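PDB 6B12: Tni2 from Pseudomonas fluorescens, which probably acts as an immunity protein, binding a partner toxin of the type VI secretion system and blocking its NAD-degrading activity. Local coordinates for residues R7-E10 against V14-E17; A37-Q42 against L46-S51; I57-P60 against L65-L68; A78-V83 against F122-S127. All blocks are in the same frame, centred on the assembly; numbering follows the deposited sequence.

Overall arrangement
The four contacts follow one another along the chain; none nests in or crosses another. Interaction 1 closes the N-terminal hairpin of strands 5-9 and 14-16. Interaction 2 closes the hairpin of strands 34-41 and 44-49 in the same sheet, where I8 packs against R38. Interaction 3 closes the next hairpin, strands 54-58 and 64-70, in a second sheet; W39 reaches L65 and V48 reaches I67, so the two sheets touch here. Interaction 4 spans the longest sequence separation, 38 residues, and joins that second sheet to a third: strand 78-84, neighbour of 64-70, faces strand 121-128, and F122 also meets A66. Centres of interactions 3 and 4 lie about 9 Å apart.

Interaction 1 of 4, residues R7-E10 against V14-E17; sequences RIRE and VIDE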
loop_
_atom_site.group_PDB
_atom_site.type_symbol
_atom_site.label_atom_id
_atom_site.label_comp_id
_atom_site.label_asym_id
_atom_site.label_seq_id
_atom_site.Cartn_x
_atom_site.Cartn_y
_atom_site.Cartn_z
ATOM N N ARG C 7 17.815 1.649 -1.947
ATOM C CA ARG C 7 17.007 0.824 -2.831
ATOM C C ARG C 7 17.327 1.228 -4.261
ATOM O O ARG C 7 17.323 2.415 -4.581
ATOM C CB ARG C 7 15.526 1.015 -2.527
ATOM C CG ARG C 7 15.090 0.282 -1.275
ATOM C CD ARG C 7 13.825 0.905 -0.749
ATOM N NE ARG C 7 14.103 2.203 -0.141
ATOM C CZ ARG C 7 13.230 3.203 -0.056
ATOM N NH1 ARG C 7 12.015 3.076 -0.560
ATOM N NH2 ARG C 7 13.568 4.341 0.557
ATOM N N ILE C 8 17.632 0.257 -5.107
ATOM C CA ILE C 8 18.116 0.540 -6.451
ATOM C C ILE C 8 17.015 0.134 -7.426
ATOM O O ILE C 8 16.590 -1.026 -7.452
ATOM C CB ILE C 8 19.441 -0.171 -6.762
ATOM C CG1 ILE C 8 20.565 0.293 -5.792
ATOM C CG2 ILE C 8 19.917 0.205 -8.152
ATOM C CD1 ILE C 8 20.699 -0.596 -4.594
ATOM N N ARG C 9 16.521 1.099 -8.176
ATOM C CA ARG C 9 15.479 0.831 -9.168
ATOM C C ARG C 9 16.045 0.072 -10.370
ATOM O O ARG C 9 17.246 0.072 -10.633
ATOM C CB ARG C 9 14.861 2.146 -9.637
ATOM C CG ARG C 9 14.067 2.860 -8.553
ATOM C CD ARG C 9 13.949 4.377 -8.820
ATOM N NE ARG C 9 13.682 4.752 -10.211
ATOM C CZ ARG C 9 12.550 5.321 -10.639
ATOM N NH1 ARG C 9 11.547 5.547 -9.797
ATOM N NH2 ARG C 9 12.408 5.663 -11.920
ATOM N N GLU C 10 15.145 -0.584 -11.120
ATOM C CA GLU C 10 15.588 -1.271 -12.327
ATOM C C GLU C 10 16.318 -0.322 -13.274
ATOM O O GLU C 10 17.187 -0.758 -14.043
ATOM C CB GLU C 10 14.389 -1.905 -13.037
ATOM C CG GLU C 10 14.752 -2.719 -14.278
ATOM C CD GLU C 10 13.505 -3.224 -15.002
ATOM O OE1 GLU C 10 13.196 -4.428 -14.887
ATOM O OE2 GLU C 10 12.830 -2.397 -15.651
ATOM N N VAL C 14 18.723 5.592 -7.498
ATOM C CA VAL C 14 18.888 5.105 -6.135
ATOM C C VAL C 14 17.982 5.906 -5.215
ATOM O O VAL C 14 18.041 7.143 -5.195
ATOM C CB VAL C 14 20.357 5.200 -5.677
ATOM C CG1 VAL C 14 20.482 4.734 -4.221
ATOM C CG2 VAL C 14 21.251 4.364 -6.593
ATOM N N ILE C 15 17.159 5.199 -4.452
ATOM C CA ILE C 15 16.280 5.811 -3.465
ATOM C C ILE C 15 17.004 5.772 -2.131
ATOM O O ILE C 15 17.270 4.689 -1.607
ATOM C CB ILE C 15 14.939 5.070 -3.365
ATOM C CG1 ILE C 15 14.331 4.842 -4.761
ATOM C CG2 ILE C 15 13.969 5.857 -2.476
ATOM C CD1 ILE C 15 13.120 3.902 -4.716
ATOM N N ASP C 16 17.283 6.943 -1.571
ATOM C CA ASP C 16 17.893 7.031 -0.250
ATOM C C ASP C 16 16.835 6.817 0.832
ATOM O O ASP C 16 15.632 6.952 0.596
ATOM C CB ASP C 16 18.562 8.391 -0.070
ATOM C CG ASP C 16 19.652 8.627 -1.082
ATOM O OD1 ASP C 16 20.455 7.697 -1.306
ATOM O OD2 ASP C 16 19.696 9.731 -1.665
ATOM N N GLU C 17 17.288 6.446 2.029
ATOM C CA GLU C 17 16.313 6.134 3.065
ATOM C C GLU C 17 15.531 7.399 3.412
ATOM O O GLU C 17 16.099 8.486 3.524
ATOM C CB GLU C 17 16.990 5.550 4.316
ATOM C CG GLU C 17 15.962 4.968 5.253
ATOM C CD GLU C 17 16.565 4.173 6.416
ATOM O OE1 GLU C 17 17.808 4.189 6.628
ATOM O OE2 GLU C 17 15.763 3.539 7.118
HETATM O O HOH W 1 16.509 3.468 0.727
#
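R7 lays its guanidinium group across the side chain of I15, and the two cross obliquely on one face of the hairpin. The methyl CG2 of I15 sits over one face of the planar group, displaced toward its rim, with R7 NH2 only 3.4 Å from that carbon. Arginine suits the place because its flat end can rest on a hydrocarbon while its N-H groups still point outward to polar partners. A bend at chi3 (-73°) turns the group back over I15, and R7 NE donates to a water 2.9 Å away. That water in turn donates a hydrogen bond to I15 O at 2.7 Å, which also accepts the backbone N-H of R7 at 3.1 Å, so two donors hold this carbonyl. The return bond, I15 N to R7 O at 2.8 Å, is nearly straight (171°). On the same side of the strands R9 crosses I15 at about a right angle, its CG 4.1 Å from I15 CD1, while its charged end is held by S30 and D11. On the other face I8 CG1 lies 4.2 Å from V14 CG2, both residues being beta-branched. R7 NH1 bonds a polar side chain of another protein chain, which also packs against I15 and R9; this face is therefore part of a protein-protein interface. The arrangement is that of a two-stranded antiparallel beta hairpin with one face turned to a partner.

Interaction 2 of 4, residues A37-Q42 against L46-S51; sequences ARWRWQ and LSVVNS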
loop_
_atom_site.group_PDB
_atom_site.type_symbol
_atom_site.label_atom_id
_atom_site.label_comp_id
_atom_site.label_asym_id
_atom_site.label_seq_id
_atom_site.Cartn_x
_atom_site.Cartn_y
_atom_site.Cartn_z
ATOM N N ALA C 37 17.848 -4.050 -2.626
ATOM C CA ALA C 37 17.988 -3.307 -1.382
ATOM C C ALA C 37 19.362 -3.627 -0.818
ATOM O O ALA C 37 19.748 -4.798 -0.766
ATOM C CB ALA C 37 16.901 -3.675 -0.377
ATOM N N ARG C 38 20.113 -2.594 -0.449
ATOM C CA ARG C 38 21.481 -2.757 0.011
ATOM C C ARG C 38 21.656 -1.955 1.290
ATOM O O ARG C 38 21.036 -0.899 1.457
ATOM C CB ARG C 38 22.442 -2.280 -1.105
ATOM C CG ARG C 38 23.876 -2.061 -0.775
ATOM C CD ARG C 38 24.592 -1.559 -2.050
ATOM N NE ARG C 38 24.249 -0.178 -2.413
ATOM C CZ ARG C 38 24.282 0.314 -3.650
ATOM N NH1 ARG C 38 24.619 -0.459 -4.681
ATOM N NH2 ARG C 38 23.961 1.585 -3.866
ATOM N N TRP C 39 22.488 -2.456 2.207
ATOM C CA TRP C 39 22.711 -1.728 3.460
ATOM C C TRP C 39 24.030 -2.158 4.080
ATOM O O TRP C 39 24.624 -3.166 3.696
ATOM C CB TRP C 39 21.562 -1.951 4.468
ATOM C CG TRP C 39 21.430 -3.405 4.954
ATOM C CD1 TRP C 39 21.927 -3.929 6.119
ATOM C CD2 TRP C 39 20.752 -4.486 4.286
ATOM N NE1 TRP C 39 21.605 -5.268 6.218
ATOM C CE2 TRP C 39 20.896 -5.638 5.098
ATOM C CE3 TRP C 39 20.064 -4.594 3.062
ATOM C CZ2 TRP C 39 20.366 -6.873 4.744
ATOM C CZ3 TRP C 39 19.541 -5.831 2.708
ATOM C CH2 TRP C 39 19.693 -6.951 3.547
ATOM N N ARG C 40 24.486 -1.367 5.068
ATOM C CA ARG C 40 25.672 -1.719 5.832
ATOM C C ARG C 40 25.287 -2.294 7.193
ATOM O O ARG C 40 24.388 -1.780 7.860
ATOM C CB ARG C 40 26.582 -0.504 6.045
ATOM C CG ARG C 40 27.840 -0.881 6.786
ATOM C CD ARG C 40 28.841 0.270 6.889
ATOM N NE ARG C 40 28.320 1.412 7.632
ATOM C CZ ARG C 40 28.354 1.535 8.961
ATOM N NH1 ARG C 40 28.871 0.580 9.741
ATOM N NH2 ARG C 40 27.853 2.626 9.521
ATOM N N TRP C 41 25.969 -3.369 7.578
ATOM C CA TRP C 41 25.937 -3.919 8.929
ATOM C C TRP C 41 27.379 -4.101 9.351
ATOM O O TRP C 41 28.119 -4.869 8.717
ATOM C CB TRP C 41 25.186 -5.262 8.982
ATOM C CG TRP C 41 25.075 -5.844 10.355
ATOM C CD1 TRP C 41 25.941 -6.711 10.973
ATOM C CD2 TRP C 41 24.008 -5.615 11.268
ATOM N NE1 TRP C 41 25.472 -7.016 12.240
ATOM C CE2 TRP C 41 24.283 -6.357 12.436
ATOM C CE3 TRP C 41 22.833 -4.845 11.204
ATOM C CZ2 TRP C 41 23.430 -6.356 13.541
ATOM C CZ3 TRP C 41 21.977 -4.849 12.298
ATOM C CH2 TRP C 41 22.283 -5.602 13.454
ATOM N N GLN C 42 27.787 -3.367 10.390
ATOM C CA GLN C 42 29.183 -3.382 10.816
ATOM C C GLN C 42 30.096 -3.098 9.625
ATOM O O GLN C 42 29.982 -2.032 9.015
ATOM C CB GLN C 42 29.518 -4.706 11.493
ATOM C CG GLN C 42 28.753 -4.875 12.806
ATOM C CD GLN C 42 29.104 -6.155 13.507
ATOM O OE1 GLN C 42 28.900 -7.248 12.974
ATOM N NE2 GLN C 42 29.638 -6.034 14.712
ATOM N N LEU C 46 25.577 -5.510 2.591
ATOM C CA LEU C 46 24.699 -6.658 2.417
ATOM C C LEU C 46 23.571 -6.254 1.489
ATOM O O LEU C 46 23.195 -5.082 1.414
ATOM C CB LEU C 46 24.142 -7.132 3.764
ATOM C CG LEU C 46 25.263 -7.506 4.746
ATOM C CD1 LEU C 46 24.696 -7.556 6.146
ATOM C CD2 LEU C 46 25.825 -8.876 4.342
ATOM N N SER C 47 23.007 -7.232 0.800
ATOM C CA SER C 47 21.931 -6.871 -0.107
ATOM C C SER C 47 21.011 -8.057 -0.331
ATOM O O SER C 47 21.362 -9.201 -0.052
ATOM C CB SER C 47 22.483 -6.400 -1.451
ATOM O OG SER C 47 23.134 -7.482 -2.086
ATOM N N VAL C 48 19.831 -7.749 -0.858
ATOM C CA VAL C 48 18.936 -8.735 -1.467
ATOM C C VAL C 48 18.550 -8.215 -2.842
ATOM O O VAL C 48 18.377 -7.009 -3.033
ATOM C CB VAL C 48 17.693 -8.982 -0.592
ATOM C CG1 VAL C 48 18.125 -9.665 0.719
ATOM C CG2 VAL C 48 16.972 -7.658 -0.306
ATOM N N VAL C 49 18.442 -9.115 -3.816
ATOM C CA VAL C 49 18.235 -8.701 -5.201
ATOM C C VAL C 49 17.129 -9.553 -5.792
ATOM O O VAL C 49 17.167 -10.776 -5.661
ATOM C CB VAL C 49 19.513 -8.874 -6.045
ATOM C CG1 VAL C 49 19.242 -8.465 -7.504
ATOM C CG2 VAL C 49 20.671 -8.111 -5.427
ATOM N N ASN C 50 16.162 -8.916 -6.447
ATOM C CA ASN C 50 15.081 -9.654 -7.110
ATOM C C ASN C 50 14.754 -8.934 -8.408
ATOM O O ASN C 50 14.211 -7.831 -8.367
ATOM C CB ASN C 50 13.855 -9.749 -6.188
ATOM C CG ASN C 50 12.756 -10.628 -6.771
ATOM O OD1 ASN C 50 12.883 -11.115 -7.887
ATOM N ND2 ASN C 50 11.683 -10.829 -6.024
ATOM N N SER C 51 15.062 -9.545 -9.566
ATOM C CA SER C 51 14.807 -8.821 -10.812
ATOM C C SER C 51 13.312 -8.659 -11.069
ATOM O O SER C 51 12.908 -7.783 -11.847
ATOM C CB SER C 51 15.500 -9.524 -11.978
ATOM O OG SER C 51 14.914 -10.779 -12.254
#
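W39 and L46 form the apolar centre, with the leucine's CB lying over the indole: it is 4.1 Å from the centroid of the five-membered ring of W39, a CH-pi contact. The tryptophan's CG stands between its backbone N and carbonyl carbon (chi1 65°), which swings the ring over the opposing strand. As a result the backbone of 46-47 also lies above a ring face, with L46 O 3.6 Å from W39 CE3. A large flat ring suits this spot, since it can cover neighbouring side chain and backbone together. Around it the hydrocarbon surface continues: L46 CD1 touches W41 CB at 3.7 Å, and at the other end the small A37 sets its CB 4.0 Å from V48 CG2. Beneath these groups run four backbone bonds. W39 and L46 exchange one pair, N-H to carbonyl in each direction, and A37 and V48 another. The ring's own polar atom, W39 NE1, is not wasted in the apolar layer, for it donates to G85 O. On the other face of the strands R38 and S47 form a non-hydrogen-bonded pair, their CB atoms 4.1 Å apart. The long arm of R38 then leads away to a salt bridge with E6. The chemistry is thus divided: apolar groups seal one face of this hairpin against strand 64-70, while the other carries a serine and an arginine that reaches out of the hairpin to strand 5-9.

Interaction 3 of 4, residues I57-P60 against L65-L68; sequences IVVP and LAIL
V59 CG2 rests over the flat peptide group that joins L65 to A66, 3.9 Å from A66 N and 4.1 Å from L65 C. A66 N, the N-H of that same peptide, donates to I57 O at 3.0 Å, approaching it tilted 24° from the carbonyl plane. The partner bond, I57 N to A66 O, also measures 3.0 Å but runs straighter at 166°. Together they make I57 and A66 a hydrogen-bonded antiparallel pair. The side chains of this pair share one face: I57 brings CG1 between its backbone N and carbonyl carbon (chi1 57°), to 3.7 Å from A66 CB. Alanine suits the place, for its single methyl lets the longer isoleucine lie alongside it. On the reverse face V58 CG2 meets L65 CD2 at 4.0 Å, the two side chains meeting at a slant. Both faces carry apolar side chains, and both have neighbours to pack on. I57 and A66 pack on F111 of strand 102-112 and on F122 of strand 121-128, which V59 also touches. V58 and L65 instead meet F5 of strand 5-9, placing this hairpin between two other layers of strands, while strand 78-84 bonds to the far edge of strand 64-70, L65 pairing with V83 and I67 with Y81.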
loop_
_atom_site.group_PDB
_atom_site.type_symbol
_atom_site.label_atom_id
_atom_site.label_comp_id
_atom_site.label_asym_id
_atom_site.label_seq_id
_atom_site.Cartn_x
_atom_site.Cartn_y
_atom_site.Cartn_z
ATOM N N ILE C 57 11.681 -2.181 3.575
ATOM C CA ILE C 57 11.752 -1.138 4.592
ATOM C C ILE C 57 12.720 -1.591 5.671
ATOM O O ILE C 57 12.963 -2.785 5.864
ATOM C CB ILE C 57 10.381 -0.796 5.232
ATOM C CG1 ILE C 57 9.748 -2.056 5.833
ATOM C CG2 ILE C 57 9.448 -0.131 4.198
ATOM C CD1 ILE C 57 8.696 -1.769 6.897
ATOM N N VAL C 58 13.309 -0.629 6.349
ATOM C CA VAL C 58 14.054 -0.927 7.565
ATOM C C VAL C 58 13.078 -0.833 8.733
ATOM O O VAL C 58 12.414 0.190 8.914
ATOM C CB VAL C 58 15.237 0.034 7.742
ATOM C CG1 VAL C 58 15.906 -0.208 9.088
ATOM C CG2 VAL C 58 16.257 -0.137 6.575
ATOM N N VAL C 59 12.954 -1.915 9.493
ATOM C CA VAL C 59 12.090 -1.896 10.679
ATOM C C VAL C 59 12.643 -0.862 11.652
ATOM O O VAL C 59 13.872 -0.665 11.701
ATOM C CB VAL C 59 12.044 -3.302 11.301
ATOM C CG1 VAL C 59 11.158 -3.361 12.554
ATOM C CG2 VAL C 59 11.569 -4.334 10.229
ATOM N N PRO C 60 11.817 -0.120 12.400
ATOM C CA PRO C 60 12.375 0.986 13.196
ATOM C C PRO C 60 13.358 0.557 14.278
ATOM O O PRO C 60 14.094 1.426 14.771
ATOM C CB PRO C 60 11.129 1.664 13.781
ATOM C CG PRO C 60 10.068 1.377 12.722
ATOM C CD PRO C 60 10.352 -0.050 12.340
ATOM N N LEU C 65 15.027 -5.967 8.435
ATOM C CA LEU C 65 14.374 -5.425 7.259
ATOM C C LEU C 65 13.122 -6.249 6.993
ATOM O O LEU C 65 13.098 -7.460 7.239
ATOM C CB LEU C 65 15.296 -5.474 6.040
ATOM C CG LEU C 65 16.571 -4.624 6.266
ATOM C CD1 LEU C 65 17.722 -5.563 6.605
ATOM C CD2 LEU C 65 16.870 -3.793 5.044
ATOM N N ALA C 66 12.075 -5.591 6.537
ATOM C CA ALA C 66 10.912 -6.303 6.025
ATOM C C ALA C 66 10.971 -6.196 4.511
ATOM O O ALA C 66 11.107 -5.094 3.971
ATOM C CB ALA C 66 9.610 -5.721 6.563
ATOM N N ILE C 67 10.862 -7.336 3.835
ATOM C CA ILE C 67 11.073 -7.407 2.399
ATOM C C ILE C 67 9.842 -8.055 1.798
ATOM O O ILE C 67 9.578 -9.223 2.080
ATOM C CB ILE C 67 12.311 -8.248 2.038
ATOM C CG1 ILE C 67 13.578 -7.794 2.786
ATOM C CG2 ILE C 67 12.491 -8.231 0.524
ATOM C CD1 ILE C 67 14.040 -6.476 2.381
ATOM N N LEU C 68 9.127 -7.330 0.945
ATOM C CA LEU C 68 8.016 -7.908 0.187
ATOM C C LEU C 68 8.560 -8.279 -1.187
ATOM O O LEU C 68 8.920 -7.401 -1.977
ATOM C CB LEU C 68 6.868 -6.918 0.098
ATOM C CG LEU C 68 5.619 -7.468 -0.573
ATOM C CD1 LEU C 68 5.084 -8.716 0.147
ATOM C CD2 LEU C 68 4.602 -6.349 -0.586
#

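Interaction 4 of 4, residues A78-V83 against F122-S127; sequences ATLYVV and FTCMFS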
loop_
_atom_site.group_PDB
_atom_site.type_symbol
_atom_site.label_atom_id
_atom_site.label_comp_id
_atom_site.label_asym_id
_atom_site.label_seq_id
_atom_site.Cartn_x
_atom_site.Cartn_y
_atom_site.Cartn_z
ATOM N N ALA C 78 3.382 -12.106 -4.192
ATOM C CA ALA C 78 4.547 -11.706 -3.415
ATOM C C ALA C 78 4.527 -12.441 -2.086
ATOM O O ALA C 78 3.472 -12.883 -1.618
ATOM C CB ALA C 78 4.565 -10.192 -3.200
ATOM N N THR C 79 5.712 -12.544 -1.468
ATOM C CA THR C 79 5.869 -13.162 -0.155
ATOM C C THR C 79 6.611 -12.183 0.753
ATOM O O THR C 79 7.578 -11.555 0.324
ATOM C CB THR C 79 6.653 -14.482 -0.256
ATOM O OG1 THR C 79 5.952 -15.400 -1.117
ATOM C CG2 THR C 79 6.819 -15.119 1.113
ATOM N N LEU C 80 6.155 -12.068 1.995
ATOM C CA LEU C 80 6.774 -11.165 2.965
ATOM C C LEU C 80 7.791 -11.913 3.813
ATOM O O LEU C 80 7.479 -12.967 4.379
ATOM C CB LEU C 80 5.691 -10.545 3.848
ATOM C CG LEU C 80 6.194 -9.642 4.974
ATOM C CD1 LEU C 80 6.937 -8.400 4.440
ATOM C CD2 LEU C 80 4.998 -9.273 5.888
ATOM N N TYR C 81 8.996 -11.346 3.929
ATOM C CA TYR C 81 10.062 -11.886 4.762
ATOM C C TYR C 81 10.545 -10.814 5.722
ATOM O O TYR C 81 10.560 -9.633 5.388
ATOM C CB TYR C 81 11.266 -12.334 3.929
ATOM C CG TYR C 81 10.930 -13.403 2.923
ATOM C CD1 TYR C 81 10.955 -14.749 3.281
ATOM C CD2 TYR C 81 10.552 -13.063 1.624
ATOM C CE1 TYR C 81 10.635 -15.736 2.349
ATOM C CE2 TYR C 81 10.234 -14.030 0.692
ATOM C CZ TYR C 81 10.273 -15.371 1.063
ATOM O OH TYR C 81 9.962 -16.351 0.142
ATOM N N VAL C 82 10.955 -11.251 6.907
ATOM C CA VAL C 82 11.735 -10.421 7.834
ATOM C C VAL C 82 13.155 -10.949 7.793
ATOM O O VAL C 82 13.390 -12.127 8.070
ATOM C CB VAL C 82 11.169 -10.470 9.258
ATOM C CG1 VAL C 82 12.099 -9.719 10.223
ATOM C CG2 VAL C 82 9.791 -9.859 9.269
ATOM N N VAL C 83 14.103 -10.084 7.446
ATOM C CA VAL C 83 15.497 -10.466 7.290
ATOM C C VAL C 83 16.293 -9.800 8.399
ATOM O O VAL C 83 16.083 -8.624 8.691
ATOM C CB VAL C 83 16.034 -10.036 5.909
ATOM C CG1 VAL C 83 17.485 -10.421 5.745
ATOM C CG2 VAL C 83 15.163 -10.636 4.765
ATOM N N PHE C 122 6.443 -3.523 12.701
ATOM C CA PHE C 122 6.135 -2.855 11.445
ATOM C C PHE C 122 4.754 -3.313 10.989
ATOM O O PHE C 122 4.165 -4.248 11.547
ATOM C CB PHE C 122 7.202 -3.133 10.373
ATOM C CG PHE C 122 7.246 -4.570 9.928
ATOM C CD1 PHE C 122 7.972 -5.516 10.641
ATOM C CD2 PHE C 122 6.569 -4.965 8.775
ATOM C CE1 PHE C 122 8.020 -6.837 10.229
ATOM C CE2 PHE C 122 6.591 -6.304 8.350
ATOM C CZ PHE C 122 7.318 -7.237 9.055
ATOM N N THR C 123 4.224 -2.628 9.982
ATOM C CA THR C 123 2.876 -2.901 9.487
ATOM C C THR C 123 2.922 -3.226 8.005
ATOM O O THR C 123 3.536 -2.499 7.225
ATOM C CB THR C 123 1.965 -1.688 9.698
ATOM O OG1 THR C 123 1.889 -1.364 11.092
ATOM C CG2 THR C 123 0.553 -1.992 9.188
ATOM N N CYS C 124 2.222 -4.289 7.600
ATOM C CA CYS C 124 2.090 -4.587 6.183
ATOM C C CYS C 124 0.614 -4.781 5.884
ATOM O O CYS C 124 -0.127 -5.374 6.689
ATOM C CB CYS C 124 2.910 -5.818 5.803
ATOM S SG CYS C 124 3.127 -6.063 4.017
HETATM N N MSE C 125 0.188 -4.216 4.762
HETATM C CA MSE C 125 -1.219 -4.230 4.378
HETATM C C MSE C 125 -1.476 -5.508 3.594
HETATM O O MSE C 125 -0.745 -5.825 2.667
HETATM C CB MSE C 125 -1.554 -2.973 3.566
HETATM C CG MSE C 125 -1.185 -1.680 4.271
HETATM SE SE MSE C 125 -2.022 -1.499 6.040
HETATM C CE MSE C 125 -3.806 -1.663 5.370
ATOM N N PHE C 126 -2.536 -6.223 3.970
ATOM C CA PHE C 126 -2.818 -7.575 3.496
ATOM C C PHE C 126 -4.139 -7.550 2.741
ATOM O O PHE C 126 -5.134 -7.038 3.263
ATOM C CB PHE C 126 -2.891 -8.507 4.715
ATOM C CG PHE C 126 -3.371 -9.922 4.447
ATOM C CD1 PHE C 126 -2.467 -10.933 4.165
ATOM C CD2 PHE C 126 -4.711 -10.259 4.610
ATOM C CE1 PHE C 126 -2.905 -12.242 3.990
ATOM C CE2 PHE C 126 -5.154 -11.565 4.440
ATOM C CZ PHE C 126 -4.265 -12.554 4.124
ATOM N N SER C 127 -4.133 -8.053 1.498
ATOM C CA SER C 127 -5.339 -8.139 0.681
ATOM C C SER C 127 -5.881 -9.559 0.772
ATOM O O SER C 127 -5.248 -10.497 0.271
ATOM C CB SER C 127 -5.032 -7.757 -0.768
ATOM O OG SER C 127 -6.239 -7.718 -1.528
#
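F122 carries its CG between the backbone N and the carbonyl carbon (chi1 67°), while L80 throws its CG trans to the backbone N (chi1 176°). These settings send the ring and the leucine into the gap between their strands. V82 comes from the same side as L80, and its CG2 meets the edge of the F122 ring near the ring plane, 3.6 Å from F122 CZ. L80 CD2 also lies at the edge, 4.2 Å from F122 CE2, so both methyls touch the rim of the ring and not its face. The same L80 methyl reaches the next residue pointing inward, lying 4.0 Å from C124 CB and 4.2 Å from C124 SG. A short side chain suits this position, because it lets the leucine methyl come close to the backbone of its strand.

The strand segments run nearly antiparallel (162°) with axes 10.5 Å apart, far beyond the spacing of paired strands. This is the face-to-face packing of two antiparallel beta sheets, as in a beta sandwich: strand 78-84 belongs to one and strand 121-128 to the other, so between these two segments it is side chains that meet. Leucine, valine, phenylalanine and cysteine supply apolar surfaces, and all four are buried. I139 of strand 134-140 touches both L80 and F122, and Y108 of strand 102-112 touches L80 and C124. The residues between point to the opposite faces of their sheets, where hydroxyls find polar partners: T79 OG1 bonds to D71, and T123 OG1 to D138.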